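Local coordinates for protein enoyl CoA hydratase/isomerase (Crotonase) (Legionella pneumophila subsp. pneumophila, PDB 3I47) that probably catalyses the hydration or isomerisation of enoyl-CoA thioesters, at residues A[12-17]-A[196-201]; A[122-127]-A[179-184]; A[132-137]-A[161-166]. One frame throughout, in Å; residues are numbered along the deposited sequence.

From the N terminus, the chain enters the large mixed sheet through strands 6-11 and 14-19. Residues 12-17 meet helix 189-201 far along the chain, so interaction 1 closes the longest loop. Within that loop, interaction 2 joins strand 123-127 to the edge strand 182-184. Interaction 3, innermost, sets the end of strand 131-133 and the loop after it against the last turn of helix 156-165. The three nest without crossing. Interactions 1 and 2 touch through Y196 and H182, and 2 and 3 through V180, L179 and F132. Interactions 1 and 3 lie on opposite sides of the chain's centre, about 15 Å apart at their nearest atoms.

Interaction 1 (A[12-17]-A[196-201]); sequences DKVGLL and YASQIS
D12 meets the end of helix 189-201 with both its carboxylate and its backbone carbonyl. It and K13 both have positive phi, as in a type I' turn between antiparallel strands, a conformation that aspartate tolerates well. With CG anti to the backbone N (chi1 -179°), D12 OD2 lies 3.4 Å from S198 OG. This is a polar approach without a hydrogen bond across it, for S198 OG is bonded to L194 O, one turn earlier. D12 O similarly comes to 3.4 Å from S201 OG without bonding to it. That hydroxyl, set between its own backbone N and carbonyl carbon (chi1 78°), turns back on its own helix, S201 OG donating to S198 O at 2.7 Å. K13 touches only with the root of its side chain, K13 CB standing 4.2 Å from S201 CB, while the remainder leads its amine away. V14 supplies the apolar part. Both methyls of V14 face A197 CB, CG2 at 3.9 Å and CG1 at 4.0 Å, and the small alanine lets the branched valine come close. Beyond V14 the strand diverges from the helix; the N-to-C directions of the short segments make 144°, roughly antiparallel. Strand 14-19 lies between strand 6-11, antiparallel, and strand 51-56, parallel, where V14 also packs on V53; Y196 and I200 of the helix pack on I123 of strand 123-127, and Y196 also on I125.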
# COMPACT_ATOMS: atom_id res chain seq x y z
N ASP A 12 7.50 -5.84 16.40
CA ASP A 12 8.71 -5.01 16.19
C ASP A 12 8.43 -3.73 15.37
O ASP A 12 9.09 -3.45 14.34
CB ASP A 12 9.84 -5.85 15.54
CG ASP A 12 11.15 -5.04 15.31
OD1 ASP A 12 11.49 -4.18 16.15
OD2 ASP A 12 11.83 -5.28 14.28
N LYS A 13 7.44 -2.96 15.83
CA LYS A 13 7.04 -1.67 15.25
C LYS A 13 6.41 -1.75 13.86
O LYS A 13 6.22 -0.73 13.20
CB LYS A 13 8.20 -0.66 15.28
CG LYS A 13 8.76 -0.46 16.69
CD LYS A 13 9.72 0.71 16.77
CE LYS A 13 10.23 0.91 18.20
NZ LYS A 13 9.13 1.19 19.18
N VAL A 14 6.05 -2.97 13.46
CA VAL A 14 5.33 -3.19 12.19
C VAL A 14 3.88 -3.61 12.49
O VAL A 14 3.64 -4.62 13.15
CB VAL A 14 6.03 -4.26 11.32
CG1 VAL A 14 5.29 -4.43 9.99
CG2 VAL A 14 7.47 -3.89 11.05
N GLY A 15 2.93 -2.82 11.99
CA GLY A 15 1.51 -3.19 12.11
C GLY A 15 1.13 -4.04 10.92
O GLY A 15 1.38 -3.65 9.78
N LEU A 16 0.56 -5.21 11.19
CA LEU A 16 0.25 -6.18 10.14
C LEU A 16 -1.25 -6.39 10.04
O LEU A 16 -1.87 -6.84 11.01
CB LEU A 16 0.93 -7.52 10.47
CG LEU A 16 2.45 -7.52 10.66
CD1 LEU A 16 2.88 -8.76 11.41
CD2 LEU A 16 3.11 -7.48 9.31
N LEU A 17 -1.83 -6.02 8.90
CA LEU A 17 -3.25 -6.29 8.63
C LEU A 17 -3.29 -7.46 7.68
O LEU A 17 -2.70 -7.38 6.59
CB LEU A 17 -3.93 -5.08 7.97
CG LEU A 17 -4.37 -3.84 8.77
CD1 LEU A 17 -3.19 -2.99 9.22
CD2 LEU A 17 -5.33 -3.03 7.92
N TYR A 196 12.07 -6.83 5.51
CA TYR A 196 12.16 -5.58 4.78
C TYR A 196 11.44 -4.47 5.54
O TYR A 196 11.96 -3.35 5.66
CB TYR A 196 11.60 -5.78 3.37
CG TYR A 196 11.71 -4.60 2.45
CD1 TYR A 196 12.91 -4.32 1.79
CD2 TYR A 196 10.62 -3.77 2.21
CE1 TYR A 196 13.01 -3.23 0.92
CE2 TYR A 196 10.72 -2.68 1.35
CZ TYR A 196 11.92 -2.42 0.70
OH TYR A 196 12.02 -1.36 -0.16
N ALA A 197 10.26 -4.80 6.08
CA ALA A 197 9.49 -3.84 6.87
C ALA A 197 10.25 -3.48 8.15
O ALA A 197 10.32 -2.32 8.51
CB ALA A 197 8.09 -4.39 7.20
N SER A 198 10.85 -4.49 8.79
CA SER A 198 11.63 -4.25 10.01
C SER A 198 12.80 -3.32 9.73
O SER A 198 13.08 -2.40 10.52
CB SER A 198 12.11 -5.57 10.62
OG SER A 198 11.03 -6.29 11.17
N GLN A 199 13.47 -3.51 8.59
CA GLN A 199 14.58 -2.62 8.20
C GLN A 199 14.16 -1.16 8.08
O GLN A 199 14.86 -0.26 8.57
CB GLN A 199 15.25 -3.13 6.93
CG GLN A 199 16.12 -4.35 7.19
CD GLN A 199 16.36 -5.20 5.95
OE1 GLN A 199 15.91 -4.87 4.85
NE2 GLN A 199 17.07 -6.32 6.14
N ILE A 200 13.03 -0.90 7.43
CA ILE A 200 12.50 0.45 7.37
C ILE A 200 12.14 0.97 8.77
O ILE A 200 12.40 2.14 9.09
CB ILE A 200 11.29 0.52 6.40
CG1 ILE A 200 11.74 0.15 4.98
CG2 ILE A 200 10.66 1.91 6.41
CD1 ILE A 200 10.59 -0.05 3.99
N SER A 201 11.57 0.10 9.61
CA SER A 201 11.13 0.49 10.96
C SER A 201 12.32 0.82 11.85
O SER A 201 12.16 1.49 12.87
CB SER A 201 10.24 -0.58 11.61
OG SER A 201 11.00 -1.67 12.11

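Interaction 2 (A[122-127]-A[179-184]); sequences DIAIAS and LVQHCV
Q181 reaches back along strand 123-127 at the edge of the large crotonase-fold sheet, where strand 182-184 is added in parallel. Its chain bends at chi2 (104°), and the terminal amide stands in for a peptide group: Q181 NE2 donates to D122 O at 3.0 Å, in the carbonyl plane on a lone pair, while Q181 OE1 accepts from A124 N at 2.8 Å. Glutamine, with donor and acceptor on one flat group, suits this place, and its own backbone N bonds to A124 O. Beyond it the parallel pairing begins, with I125 opposite H182. On the face carrying I125 and H182, the histidine ring turns one edge to I123, H182 CD2 lying 4.2 Å from I123 CG2, and passes I125 obliquely. A ring with a polar edge fits here, packing with F192 and Y196 of helix 189-201 while H182 NE2 probably bonds to Y196 OH. I125 CG2 and V184 CG2 touch at 4.0 Å. On the face carrying A124 and A126, V180 CG1 is 3.8 Å from A124 CB and 3.9 Å from A126 CB, small methyls with room for the branch. The pairing ends with V184 N donating to A126 O at 2.9 Å, nearly along the C=O axis.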
# COMPACT_ATOMS: atom_id res chain seq x y z
N ASP A 122 2.79 2.52 -0.54
CA ASP A 122 4.07 3.07 -1.04
C ASP A 122 4.85 2.01 -1.81
O ASP A 122 5.50 2.31 -2.82
CB ASP A 122 4.97 3.55 0.09
CG ASP A 122 4.39 4.68 0.89
OD1 ASP A 122 3.79 5.62 0.30
OD2 ASP A 122 4.58 4.64 2.12
N ILE A 123 4.82 0.79 -1.29
CA ILE A 123 5.67 -0.30 -1.76
C ILE A 123 4.81 -1.54 -1.89
O ILE A 123 3.98 -1.80 -1.02
CB ILE A 123 6.81 -0.60 -0.77
CG1 ILE A 123 7.73 0.62 -0.58
CG2 ILE A 123 7.61 -1.83 -1.21
CD1 ILE A 123 8.54 0.56 0.74
N ALA A 124 5.00 -2.30 -2.97
CA ALA A 124 4.34 -3.59 -3.10
C ALA A 124 5.38 -4.66 -3.40
O ALA A 124 6.31 -4.44 -4.20
CB ALA A 124 3.22 -3.56 -4.17
N ILE A 125 5.24 -5.79 -2.72
CA ILE A 125 6.14 -6.92 -2.83
C ILE A 125 5.28 -8.09 -3.30
O ILE A 125 4.25 -8.38 -2.67
CB ILE A 125 6.75 -7.27 -1.45
CG1 ILE A 125 7.56 -6.09 -0.88
CG2 ILE A 125 7.62 -8.54 -1.56
CD1 ILE A 125 7.95 -6.24 0.60
N ALA A 126 5.68 -8.73 -4.40
CA ALA A 126 4.91 -9.85 -4.95
C ALA A 126 5.72 -11.13 -4.93
O ALA A 126 6.95 -11.10 -5.12
CB ALA A 126 4.47 -9.52 -6.36
N SER A 127 5.04 -12.25 -4.71
CA SER A 127 5.64 -13.56 -4.95
C SER A 127 5.72 -13.76 -6.47
O SER A 127 4.99 -13.13 -7.24
CB SER A 127 4.79 -14.65 -4.31
OG SER A 127 3.50 -14.62 -4.87
N LEU A 179 4.42 -1.40 -10.58
CA LEU A 179 3.31 -1.65 -9.64
C LEU A 179 3.88 -2.32 -8.40
O LEU A 179 3.52 -1.96 -7.27
CB LEU A 179 2.24 -2.54 -10.28
CG LEU A 179 1.04 -2.89 -9.37
CD1 LEU A 179 0.36 -1.62 -8.88
CD2 LEU A 179 0.07 -3.77 -10.13
N VAL A 180 4.76 -3.30 -8.62
CA VAL A 180 5.50 -3.89 -7.50
C VAL A 180 6.97 -3.56 -7.66
O VAL A 180 7.48 -3.44 -8.79
CB VAL A 180 5.30 -5.42 -7.33
CG1 VAL A 180 3.82 -5.76 -7.25
CG2 VAL A 180 5.95 -6.19 -8.40
N GLN A 181 7.65 -3.41 -6.52
CA GLN A 181 9.08 -3.06 -6.53
C GLN A 181 10.01 -4.19 -6.14
O GLN A 181 11.24 -4.04 -6.22
CB GLN A 181 9.33 -1.87 -5.60
CG GLN A 181 8.69 -0.56 -6.04
CD GLN A 181 7.46 -0.20 -5.23
OE1 GLN A 181 6.62 -1.04 -4.94
NE2 GLN A 181 7.35 1.08 -4.87
N HIS A 182 9.43 -5.32 -5.70
CA HIS A 182 10.18 -6.52 -5.33
C HIS A 182 9.38 -7.73 -5.75
O HIS A 182 8.17 -7.77 -5.56
CB HIS A 182 10.39 -6.59 -3.82
CG HIS A 182 11.10 -5.39 -3.26
ND1 HIS A 182 12.47 -5.29 -3.23
CD2 HIS A 182 10.62 -4.24 -2.75
CE1 HIS A 182 12.81 -4.13 -2.70
NE2 HIS A 182 11.70 -3.46 -2.41
N CYS A 183 10.07 -8.72 -6.31
CA CYS A 183 9.45 -9.95 -6.76
C CYS A 183 10.33 -11.06 -6.19
O CYS A 183 11.52 -11.15 -6.53
CB CYS A 183 9.38 -9.95 -8.28
SG CYS A 183 8.52 -11.36 -9.01
N VAL A 184 9.76 -11.86 -5.30
CA VAL A 184 10.54 -12.77 -4.45
C VAL A 184 9.95 -14.18 -4.45
O VAL A 184 8.79 -14.37 -4.83
CB VAL A 184 10.65 -12.20 -3.00
CG1 VAL A 184 11.32 -10.82 -3.01
CG2 VAL A 184 9.27 -12.11 -2.37

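Interaction 3 (A[132-137]-A[161-166])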
# COMPACT_ATOMS: atom_id res chain seq x y z
N PHE A 132 -2.06 -10.18 -11.61
CA PHE A 132 -2.88 -8.98 -11.42
C PHE A 132 -3.84 -8.80 -12.58
O PHE A 132 -3.57 -9.26 -13.68
CB PHE A 132 -1.96 -7.74 -11.35
CG PHE A 132 -1.02 -7.75 -10.18
CD1 PHE A 132 0.19 -8.44 -10.26
CD2 PHE A 132 -1.34 -7.06 -9.01
CE1 PHE A 132 1.07 -8.44 -9.16
CE2 PHE A 132 -0.47 -7.06 -7.91
CZ PHE A 132 0.73 -7.74 -8.00
N CYS A 133 -4.95 -8.12 -12.32
CA CYS A 133 -5.91 -7.83 -13.38
C CYS A 133 -6.85 -6.71 -12.99
O CYS A 133 -7.37 -6.69 -11.88
CB CYS A 133 -6.73 -9.09 -13.69
SG CYS A 133 -7.83 -8.95 -15.11
N PHE A 134 -7.08 -5.79 -13.92
CA PHE A 134 -8.17 -4.80 -13.78
C PHE A 134 -9.32 -5.28 -14.67
O PHE A 134 -9.38 -4.96 -15.87
CB PHE A 134 -7.69 -3.39 -14.16
CG PHE A 134 -6.40 -3.01 -13.51
CD1 PHE A 134 -6.31 -2.87 -12.13
CD2 PHE A 134 -5.25 -2.82 -14.27
CE1 PHE A 134 -5.10 -2.53 -11.51
CE2 PHE A 134 -4.03 -2.49 -13.67
CZ PHE A 134 -3.96 -2.34 -12.29
N SER A 135 -10.22 -6.07 -14.09
CA SER A 135 -11.17 -6.86 -14.86
C SER A 135 -12.49 -6.14 -15.19
O SER A 135 -13.33 -6.71 -15.89
CB SER A 135 -11.48 -8.17 -14.11
OG SER A 135 -11.87 -7.89 -12.78
N GLU A 136 -12.65 -4.91 -14.72
CA GLU A 136 -13.96 -4.23 -14.73
C GLU A 136 -14.65 -4.12 -16.08
O GLU A 136 -15.87 -4.30 -16.17
CB GLU A 136 -13.86 -2.84 -14.08
CG GLU A 136 -13.67 -2.86 -12.55
CD GLU A 136 -12.27 -3.26 -12.06
OE1 GLU A 136 -11.32 -3.41 -12.87
OE2 GLU A 136 -12.09 -3.39 -10.83
N VAL A 137 -13.90 -3.87 -17.15
CA VAL A 137 -14.54 -3.68 -18.46
C VAL A 137 -15.22 -4.96 -18.98
O VAL A 137 -16.09 -4.88 -19.86
CB VAL A 137 -13.60 -3.08 -19.56
CG1 VAL A 137 -13.13 -1.67 -19.18
CG2 VAL A 137 -12.43 -4.01 -19.89
N MET A 161 -3.85 0.93 -21.10
CA MET A 161 -3.81 -0.38 -21.77
C MET A 161 -4.51 -1.45 -20.94
O MET A 161 -5.39 -2.16 -21.44
CB MET A 161 -2.36 -0.81 -22.02
CG MET A 161 -2.21 -2.22 -22.59
SD MET A 161 -0.47 -2.68 -22.90
CE MET A 161 0.01 -3.27 -21.30
N LEU A 162 -4.08 -1.58 -19.68
CA LEU A 162 -4.56 -2.68 -18.86
C LEU A 162 -6.02 -2.51 -18.46
O LEU A 162 -6.73 -3.52 -18.30
CB LEU A 162 -3.67 -2.85 -17.62
CG LEU A 162 -2.21 -3.16 -17.96
CD1 LEU A 162 -1.33 -2.96 -16.72
CD2 LEU A 162 -2.11 -4.59 -18.52
N PHE A 163 -6.48 -1.26 -18.34
CA PHE A 163 -7.92 -1.02 -18.09
C PHE A 163 -8.76 -1.43 -19.31
O PHE A 163 -9.82 -2.03 -19.16
CB PHE A 163 -8.23 0.47 -17.81
CG PHE A 163 -7.64 1.02 -16.54
CD1 PHE A 163 -7.13 0.19 -15.54
CD2 PHE A 163 -7.64 2.41 -16.33
CE1 PHE A 163 -6.60 0.73 -14.36
CE2 PHE A 163 -7.12 2.95 -15.16
CZ PHE A 163 -6.59 2.11 -14.17
N MET A 164 -8.28 -1.09 -20.51
CA MET A 164 -9.04 -1.36 -21.72
C MET A 164 -9.08 -2.85 -22.06
O MET A 164 -10.07 -3.35 -22.59
CB MET A 164 -8.48 -0.57 -22.91
CG MET A 164 -8.59 0.96 -22.77
SD MET A 164 -8.11 1.88 -24.29
CE MET A 164 -6.46 1.23 -24.63
N SER A 165 -7.98 -3.55 -21.78
CA SER A 165 -7.85 -4.95 -22.19
C SER A 165 -8.40 -5.92 -21.14
O SER A 165 -8.81 -7.02 -21.49
CB SER A 165 -6.39 -5.30 -22.46
OG SER A 165 -5.68 -5.39 -21.23
N ALA A 166 -8.35 -5.51 -19.87
CA ALA A 166 -8.64 -6.40 -18.73
C ALA A 166 -7.76 -7.66 -18.75
O ALA A 166 -8.15 -8.72 -18.23
CB ALA A 166 -10.15 -6.76 -18.68
O HOH W 1 -11.06 -2.97 -16.83
O HOH W 2 -5.78 -5.61 -16.54
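F134 has the most surface buried by the contact, and it gains it by lying against the end of helix 156-165, with F163 over one face and L162 at its edge. The two phenylalanines form a T-shaped stack, centroids 5.3 Å apart and planes at 84°, in which F163 brings the edge carrying CD1 and CE1 over one face of F134. F163 leaves the helix pointing away; chi1 -66° brings the ring back toward the loop, and chi2 -15° turns its CD1-CE1 edge to F134. In the plane of the F134 ring, L162 CB abuts F134 CD2 at 3.7 Å. A large apolar ring suits this buried place, where I146 and V150 also pack on F134.

A166, the first residue past the helix, has positive phi, and its small side chain lets the backbones approach. A166 CA makes a CH...O contact with F134 O at 3.3 Å, while A166 CB touches V137 CG2 at 3.8 Å. C133 SG lies 3.1 Å from A166 O, whose hydrogen-bond partner is K138 NZ.

No direct hydrogen bond links the segments; two waters do so instead. One donates to F134 O and to F163 O, at 2.8 Å each, and accepts from V137 N, bridging loop and helix. The other accepts from F134 N and donates to L162 O at 2.9 Å. This packing of a helix end against the loop leaving strand 131-133 belongs to the crotonase fold, in which a small second sheet lies beside the large one.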